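Local coordinates for uncharacterized protein (Bacteroides ovatus CL02T12C04, PDB 6PTM) that probably hydrolyses carrageenan oligosaccharides from the chain end, as an exo-acting glycoside hydrolase of family GH42, at residues A[586-598]-A[701-713]. Numbering follows the deposited sequence.
Sequences IYEKLNFSGLPIG and DRNMPGCEWRVIA. With EDO (1,2-ethanediol), chain E; EDO (1,2-ethanediol), chain F.
Trp709 lies flat against the backbone of Gly594: the glycine CA sits over the centre of the six-membered ring, 3.3 Å from its centroid and 6° off the normal, a CH-pi contact. The same CA reaches Trp709 O at 3.2 Å in a CA-H...O contact. With CG wedged between backbone N and carbonyl carbon (chi1 59°), the indole folds back over the 593-594 peptide, and its NE1 makes a weak hydrogen bond to Phe592 O. A CB on Gly594 would run into Trp709 CH2, and the residue's positive phi also suits glycine. Cutting Trp709 back to an alanine is likely to strip the Gly594 backbone of its aromatic cover and leave Phe592 O without the indole N-H.

On one flank, Asn591 ND2 gives Glu708 OE2 a nearly straight 2.7 Å bond (170°) along the anti lone pair, the amide and carboxylate planes standing almost perpendicular; His499 bonds the other oxygen, OE1, so both ends of the carboxylate are held. Phe592 packs its CB on Pro705 CG at 3.8 Å and turns its ring edge to Cys707 O. Farther along, the Arg710 guanidinium lays one face on Pro596, whose CA sits above the centre of the group.

Three waters bridge the two segments. One links Asn591 OD1, Leu595 O and Arg710 NE, the last at 2.9 Å; another joins Asn591 O to the N-H groups of Gly594 and Trp709; a third runs from Gly594 O to Val711 N. Outward, strand 707-715 pairs with 718-725, while Leu595 leans on helix 674-687. The contact is thus an interdomain seam: the helix-to-strand loop of a parallel alpha/beta domain, leading into edge strand 597-600, docks on the edge strand of the C-terminal antiparallel sheet.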
# COMPACT_ATOMS: atom_id res chain seq x y z
N ILE A 586 16.21 -7.11 9.74
CA ILE A 586 16.14 -6.45 11.07
C ILE A 586 14.66 -6.10 11.36
O ILE A 586 14.21 -6.33 12.50
CB ILE A 586 17.10 -5.24 11.22
CG1 ILE A 586 16.95 -4.59 12.59
CG2 ILE A 586 16.93 -4.19 10.14
CD1 ILE A 586 17.08 -5.53 13.80
N TYR A 587 13.90 -5.64 10.37
CA TYR A 587 12.43 -5.40 10.52
C TYR A 587 11.73 -6.67 11.02
O TYR A 587 11.00 -6.61 12.00
CB TYR A 587 11.79 -5.01 9.18
CG TYR A 587 10.32 -4.73 9.25
CD1 TYR A 587 9.83 -3.56 9.81
CD2 TYR A 587 9.40 -5.67 8.81
CE1 TYR A 587 8.47 -3.31 9.90
CE2 TYR A 587 8.03 -5.43 8.88
CZ TYR A 587 7.56 -4.23 9.40
OH TYR A 587 6.24 -4.00 9.46
N GLU A 588 11.94 -7.79 10.32
CA GLU A 588 11.34 -9.11 10.66
C GLU A 588 11.75 -9.52 12.09
O GLU A 588 10.91 -10.03 12.88
CB GLU A 588 11.82 -10.14 9.65
CG GLU A 588 11.33 -11.54 9.88
CD GLU A 588 11.77 -12.50 8.79
OE1 GLU A 588 13.00 -12.57 8.51
OE2 GLU A 588 10.90 -13.19 8.24
N LYS A 589 13.01 -9.29 12.42
CA LYS A 589 13.57 -9.64 13.74
C LYS A 589 12.83 -8.87 14.82
O LYS A 589 12.62 -9.45 15.86
CB LYS A 589 15.08 -9.37 13.74
CG LYS A 589 15.78 -9.87 14.98
CD LYS A 589 15.78 -11.39 15.04
CE LYS A 589 16.70 -11.94 16.10
NZ LYS A 589 16.68 -13.42 16.04
N LEU A 590 12.42 -7.62 14.57
CA LEU A 590 11.83 -6.76 15.62
C LEU A 590 10.29 -6.82 15.62
O LEU A 590 9.73 -6.41 16.59
CB LEU A 590 12.31 -5.32 15.42
CG LEU A 590 13.81 -5.04 15.55
CD1 LEU A 590 14.07 -3.56 15.33
CD2 LEU A 590 14.35 -5.50 16.90
N ASN A 591 9.65 -7.27 14.55
CA ASN A 591 8.22 -6.99 14.27
C ASN A 591 7.23 -7.93 14.98
O ASN A 591 5.99 -7.67 14.87
CB ASN A 591 7.89 -7.09 12.78
CG ASN A 591 6.53 -6.49 12.50
OD1 ASN A 591 6.28 -5.37 12.92
ND2 ASN A 591 5.67 -7.25 11.83
N PHE A 592 7.69 -8.93 15.72
CA PHE A 592 6.77 -9.90 16.36
C PHE A 592 6.94 -9.84 17.87
O PHE A 592 6.78 -10.87 18.51
CB PHE A 592 6.99 -11.31 15.77
CG PHE A 592 6.77 -11.34 14.29
CD1 PHE A 592 7.80 -11.02 13.42
CD2 PHE A 592 5.52 -11.60 13.77
CE1 PHE A 592 7.59 -11.00 12.06
CE2 PHE A 592 5.31 -11.59 12.40
CZ PHE A 592 6.35 -11.27 11.55
N SER A 593 7.15 -8.65 18.43
CA SER A 593 7.35 -8.44 19.90
C SER A 593 6.24 -7.55 20.48
O SER A 593 6.46 -7.03 21.58
CB SER A 593 8.72 -7.86 20.18
OG SER A 593 9.74 -8.70 19.69
N GLY A 594 5.14 -7.31 19.75
CA GLY A 594 4.02 -6.51 20.24
C GLY A 594 4.16 -5.00 20.01
O GLY A 594 3.27 -4.25 20.45
N LEU A 595 5.23 -4.56 19.36
CA LEU A 595 5.55 -3.13 19.14
C LEU A 595 5.45 -2.80 17.66
O LEU A 595 5.93 -3.54 16.82
CB LEU A 595 6.99 -2.87 19.59
CG LEU A 595 7.28 -3.05 21.08
CD1 LEU A 595 8.76 -2.85 21.32
CD2 LEU A 595 6.42 -2.10 21.91
N PRO A 596 4.84 -1.65 17.31
CA PRO A 596 4.92 -1.14 15.95
C PRO A 596 6.38 -0.81 15.69
O PRO A 596 6.96 -0.08 16.49
CB PRO A 596 4.01 0.10 15.95
CG PRO A 596 3.18 -0.02 17.21
CD PRO A 596 4.03 -0.79 18.19
N ILE A 597 6.94 -1.30 14.58
CA ILE A 597 8.33 -1.02 14.17
C ILE A 597 8.31 0.02 13.05
O ILE A 597 7.59 -0.19 12.08
CB ILE A 597 9.07 -2.30 13.76
CG1 ILE A 597 9.01 -3.34 14.88
CG2 ILE A 597 10.50 -2.00 13.34
CD1 ILE A 597 9.56 -2.87 16.20
N GLY A 598 9.08 1.11 13.19
CA GLY A 598 9.12 2.16 12.17
C GLY A 598 10.50 2.40 11.66
O GLY A 598 11.40 1.54 11.91
N ASP A 701 4.83 -25.09 14.34
CA ASP A 701 5.71 -26.19 13.86
C ASP A 701 6.90 -25.62 13.07
O ASP A 701 7.62 -26.42 12.50
CB ASP A 701 4.92 -27.22 13.05
CG ASP A 701 4.26 -26.69 11.78
OD1 ASP A 701 4.56 -25.53 11.40
OD2 ASP A 701 3.44 -27.44 11.17
N ARG A 702 7.10 -24.29 13.05
CA ARG A 702 8.22 -23.67 12.31
C ARG A 702 9.30 -23.17 13.27
O ARG A 702 9.15 -23.33 14.49
CB ARG A 702 7.71 -22.57 11.37
CG ARG A 702 6.57 -23.02 10.47
CD ARG A 702 5.78 -21.96 9.74
NE ARG A 702 5.82 -20.65 10.36
CZ ARG A 702 4.86 -20.09 11.06
NH1 ARG A 702 3.72 -20.72 11.28
NH2 ARG A 702 5.05 -18.88 11.54
N ASN A 703 10.37 -22.58 12.73
CA ASN A 703 11.49 -22.07 13.56
C ASN A 703 11.18 -20.61 13.94
O ASN A 703 12.02 -20.04 14.63
N MET A 704 10.05 -20.01 13.50
CA MET A 704 9.86 -18.53 13.54
C MET A 704 8.41 -18.10 13.85
O MET A 704 7.43 -18.71 13.43
CB MET A 704 10.24 -17.91 12.19
CG MET A 704 11.70 -18.03 11.79
SD MET A 704 11.85 -17.51 10.06
CE MET A 704 12.20 -15.77 10.27
N PRO A 705 8.25 -16.94 14.50
CA PRO A 705 6.92 -16.38 14.73
C PRO A 705 6.26 -15.93 13.41
O PRO A 705 6.96 -15.58 12.47
CB PRO A 705 7.17 -15.20 15.66
CG PRO A 705 8.59 -14.79 15.38
CD PRO A 705 9.32 -16.07 15.02
N GLY A 706 4.92 -15.99 13.37
CA GLY A 706 4.09 -15.41 12.29
C GLY A 706 2.98 -14.51 12.80
O GLY A 706 2.30 -13.91 11.96
N CYS A 707 2.71 -14.49 14.10
CA CYS A 707 1.59 -13.70 14.67
C CYS A 707 2.10 -12.31 15.00
O CYS A 707 2.86 -12.14 15.99
CB CYS A 707 1.00 -14.38 15.90
SG CYS A 707 0.13 -15.89 15.48
N GLU A 708 1.71 -11.33 14.18
CA GLU A 708 1.97 -9.92 14.50
C GLU A 708 0.88 -9.46 15.46
O GLU A 708 -0.29 -9.56 15.10
CB GLU A 708 1.93 -9.06 13.24
CG GLU A 708 2.49 -7.68 13.49
CD GLU A 708 2.17 -6.68 12.40
OE1 GLU A 708 0.99 -6.22 12.35
OE2 GLU A 708 3.06 -6.42 11.59
N TRP A 709 1.27 -8.95 16.62
CA TRP A 709 0.32 -8.57 17.69
C TRP A 709 0.57 -7.14 18.17
O TRP A 709 1.72 -6.62 17.98
CB TRP A 709 0.33 -9.59 18.81
CG TRP A 709 1.65 -9.78 19.48
CD1 TRP A 709 2.67 -10.55 19.04
CD2 TRP A 709 2.02 -9.30 20.77
NE1 TRP A 709 3.70 -10.51 19.94
CE2 TRP A 709 3.32 -9.78 21.03
CE3 TRP A 709 1.40 -8.49 21.72
CZ2 TRP A 709 3.99 -9.50 22.22
CZ3 TRP A 709 2.08 -8.17 22.87
CH2 TRP A 709 3.36 -8.67 23.11
N ARG A 710 -0.50 -6.51 18.67
CA ARG A 710 -0.48 -5.13 19.18
C ARG A 710 -1.42 -5.07 20.38
O ARG A 710 -2.35 -5.86 20.44
CB ARG A 710 -0.95 -4.14 18.11
CG ARG A 710 -0.12 -4.10 16.84
CD ARG A 710 1.32 -3.61 17.03
NE ARG A 710 2.05 -3.61 15.75
CZ ARG A 710 1.87 -2.73 14.76
NH1 ARG A 710 0.99 -1.73 14.87
NH2 ARG A 710 2.56 -2.86 13.64
N VAL A 711 -1.16 -4.14 21.29
CA VAL A 711 -2.00 -3.94 22.49
C VAL A 711 -2.24 -2.44 22.68
O VAL A 711 -1.24 -1.69 22.70
CB VAL A 711 -1.35 -4.57 23.72
CG1 VAL A 711 -2.28 -4.48 24.93
CG2 VAL A 711 -0.94 -5.99 23.43
N ILE A 712 -3.50 -2.05 22.85
CA ILE A 712 -3.87 -0.67 23.26
C ILE A 712 -4.69 -0.75 24.55
O ILE A 712 -5.30 -1.81 24.80
CB ILE A 712 -4.62 0.07 22.14
CG1 ILE A 712 -5.90 -0.66 21.74
CG2 ILE A 712 -3.70 0.33 20.97
CD1 ILE A 712 -6.77 0.08 20.78
N ALA A 713 -4.69 0.34 25.31
CA ALA A 713 -5.46 0.52 26.56
C ALA A 713 -6.86 0.91 26.16
O ALA A 713 -6.97 1.82 25.36
CB ALA A 713 -4.83 1.59 27.41
C1 EDO E . -0.67 0.24 26.42
O1 EDO E . -0.58 0.57 25.04
C2 EDO E . -0.85 -1.22 26.54
O2 EDO E . 0.21 -2.02 26.04
C1 EDO F . 3.05 -0.15 24.43
O1 EDO F . 2.07 0.90 24.56
C2 EDO F . 2.68 -1.13 23.39
O2 EDO F . 1.57 -1.96 23.72
O HOH W 1 4.44 -5.08 15.12
O HOH W 2 4.07 -7.80 17.01
O HOH W 3 1.28 -2.53 20.92